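Local coordinates for protein diaminopimelate decarboxylase (Methanocaldococcus jannaschii, PDB 1TWI) that catalyses the pyridoxal-phosphate-dependent decarboxylation of meso-diaminopimelate to L-lysine, the last step of lysine biosynthesis by the diaminopimelate pathway, at residues A67-A72 with G385-S390. Numbering follows the deposited sequence.
With PLP (pyridoxal-5'-phosphate), chain E.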
loop_
_atom_site.group_PDB
_atom_site.type_symbol
_atom_site.label_atom_id
_atom_site.label_comp_id
_atom_site.label_asym_id
_atom_site.label_seq_id
_atom_site.Cartn_x
_atom_site.Cartn_y
_atom_site.Cartn_z
ATOM N N ALA A 67 8.722 15.991 8.001
ATOM C CA ALA A 67 7.722 15.587 7.031
ATOM C C ALA A 67 6.805 14.492 7.618
ATOM O O ALA A 67 7.210 13.296 7.722
ATOM C CB ALA A 67 8.390 15.068 5.787
ATOM N N TYR A 68 5.600 14.907 8.007
ATOM C CA TYR A 68 4.622 14.010 8.613
ATOM C C TYR A 68 4.319 12.793 7.799
ATOM O O TYR A 68 4.004 11.746 8.360
ATOM C CB TYR A 68 3.289 14.743 8.891
ATOM C CG TYR A 68 3.268 15.412 10.250
ATOM C CD1 TYR A 68 4.458 15.908 10.812
ATOM C CD2 TYR A 68 2.064 15.535 10.978
ATOM C CE1 TYR A 68 4.445 16.532 12.098
ATOM C CE2 TYR A 68 2.029 16.154 12.257
ATOM C CZ TYR A 68 3.203 16.650 12.799
ATOM O OH TYR A 68 3.174 17.330 13.992
ATOM N N LYS A 69 4.471 12.881 6.487
ATOM C CA LYS A 69 4.093 11.719 5.663
ATOM C C LYS A 69 4.934 10.508 6.027
ATOM O O LYS A 69 4.528 9.380 5.758
ATOM C CB LYS A 69 4.201 12.014 4.168
ATOM C CG LYS A 69 5.620 12.174 3.603
ATOM C CD LYS A 69 5.657 13.371 2.598
ATOM C CE LYS A 69 5.995 14.662 3.408
ATOM N NZ LYS A 69 5.926 15.938 2.721
ATOM N N ALA A 70 6.105 10.741 6.635
ATOM C CA ALA A 70 6.984 9.621 7.034
ATOM C C ALA A 70 6.482 8.798 8.229
ATOM O O ALA A 70 6.727 7.583 8.311
ATOM C CB ALA A 70 8.404 10.136 7.317
ATOM N N ASN A 71 5.722 9.433 9.109
ATOM C CA ASN A 71 5.201 8.759 10.318
ATOM C C ASN A 71 4.483 9.862 11.103
ATOM O O ASN A 71 5.144 10.774 11.642
ATOM C CB ASN A 71 6.357 8.234 11.182
ATOM C CG ASN A 71 5.868 7.242 12.268
ATOM O OD1 ASN A 71 4.790 7.427 12.834
ATOM N ND2 ASN A 71 6.656 6.224 12.561
ATOM N N ALA A 72 3.156 9.811 11.146
ATOM C CA ALA A 72 2.371 10.812 11.877
ATOM C C ALA A 72 1.673 10.222 13.106
ATOM O O ALA A 72 0.631 10.734 13.532
ATOM C CB ALA A 72 1.317 11.497 10.942
ATOM N N GLY A 385 11.181 2.972 10.695
ATOM C CA GLY A 385 10.476 4.103 11.326
ATOM C C GLY A 385 9.783 5.088 10.374
ATOM O O GLY A 385 8.915 5.855 10.782
ATOM N N ALA A 386 10.178 5.062 9.105
ATOM C CA ALA A 386 9.641 5.966 8.071
ATOM C C ALA A 386 9.004 5.149 6.942
ATOM O O ALA A 386 9.592 4.180 6.498
ATOM C CB ALA A 386 10.798 6.847 7.483
ATOM N N TYR A 387 7.822 5.546 6.493
ATOM C CA TYR A 387 7.076 4.872 5.422
ATOM C C TYR A 387 6.921 3.432 5.826
ATOM O O TYR A 387 7.083 2.531 5.020
ATOM C CB TYR A 387 7.830 4.985 4.106
ATOM C CG TYR A 387 8.177 6.453 3.841
ATOM C CD1 TYR A 387 7.188 7.366 3.521
ATOM C CD2 TYR A 387 9.471 6.917 4.016
ATOM C CE1 TYR A 387 7.486 8.757 3.380
ATOM C CE2 TYR A 387 9.808 8.271 3.885
ATOM C CZ TYR A 387 8.808 9.197 3.566
ATOM O OH TYR A 387 9.137 10.531 3.440
ATOM N N GLY A 388 6.683 3.251 7.115
ATOM C CA GLY A 388 6.430 1.927 7.646
ATOM C C GLY A 388 4.978 1.913 8.079
ATOM O O GLY A 388 4.077 1.554 7.300
ATOM N N ILE A 389 4.702 2.321 9.317
ATOM C CA ILE A 389 3.304 2.333 9.741
ATOM C C ILE A 389 2.558 3.352 8.860
ATOM O O ILE A 389 1.370 3.181 8.592
ATOM C CB ILE A 389 3.186 2.678 11.262
ATOM C CG1 ILE A 389 1.757 2.375 11.780
ATOM C CG2 ILE A 389 3.483 4.191 11.512
ATOM C CD1 ILE A 389 1.444 0.831 11.899
ATOM N N SER A 390 3.227 4.391 8.371
ATOM C CA SER A 390 2.472 5.396 7.585
ATOM C C SER A 390 1.890 4.835 6.278
ATOM O O SER A 390 0.967 5.423 5.732
ATOM C CB SER A 390 3.316 6.644 7.287
ATOM O OG SER A 390 4.359 6.369 6.350
HETATM N N1 PLP E . 9.168 17.493 1.539
HETATM C C2 PLP E . 8.326 17.090 0.517
HETATM C C2A PLP E . 7.659 18.215 -0.311
HETATM C C3 PLP E . 8.131 15.723 0.343
HETATM O O3 PLP E . 7.297 15.363 -0.667
HETATM C C4 PLP E . 8.755 14.762 1.095
HETATM C C4A PLP E . 8.463 13.250 0.808
HETATM O O4A PLP E . 7.521 13.017 0.119
HETATM C C5 PLP E . 9.619 15.164 2.138
HETATM C C6 PLP E . 9.804 16.526 2.312
HETATM C C5A PLP E . 10.402 14.251 3.072
HETATM O O4P PLP E . 11.291 13.362 2.348
HETATM P P PLP E . 12.306 12.409 3.106
HETATM O O1P PLP E . 12.975 11.683 2.012
HETATM O O2P PLP E . 11.451 11.503 3.948
HETATM O O3P PLP E . 13.224 13.239 3.884
HETATM O O HOH W 1 5.957 5.132 9.161
#
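Ala70 and Ala386 bring their CA atoms within 4.6 Å where the short 3-10 turn 68-70 meets segment 385-390, and Tyr387 N donates to Ala70 O (2.9 Å). A bridging water also donates to Ala70 O and accepts from Gly388 N and Ser390 N, so this one carbonyl gathers much of the opposing loop. Next to it, Ser390 OG gives its hydrogen to Lys69 O at 3.1 Å, in the carbonyl plane. A chi1 of -166° swings the Asn71 amide out opposite the backbone N and toward the other loop, where ND2 donates to Gly385 O at 2.9 Å in a nearly straight bond (166°), while Asn73 N holds OD1 and fixes the amide's rotation; Ile389 CG2 packs against this amide. The Tyr387 ring runs alongside Lys69, with Ala70 CA over one face in a CH-pi contact, 4.1 Å from the centroid. Tyr387 OH donates to the phosphate O2P of PLP (2.6 Å), which lies at the edge of the ring in its plane. Lys69, the cofactor-attachment lysine, is unlinked here: NZ pairs with Asp88 and lies 3.3 Å from PLP C3. The two loops thus join the PLP-binding barrel to the beta domain at the active site of a class-II (fold type III) decarboxylase.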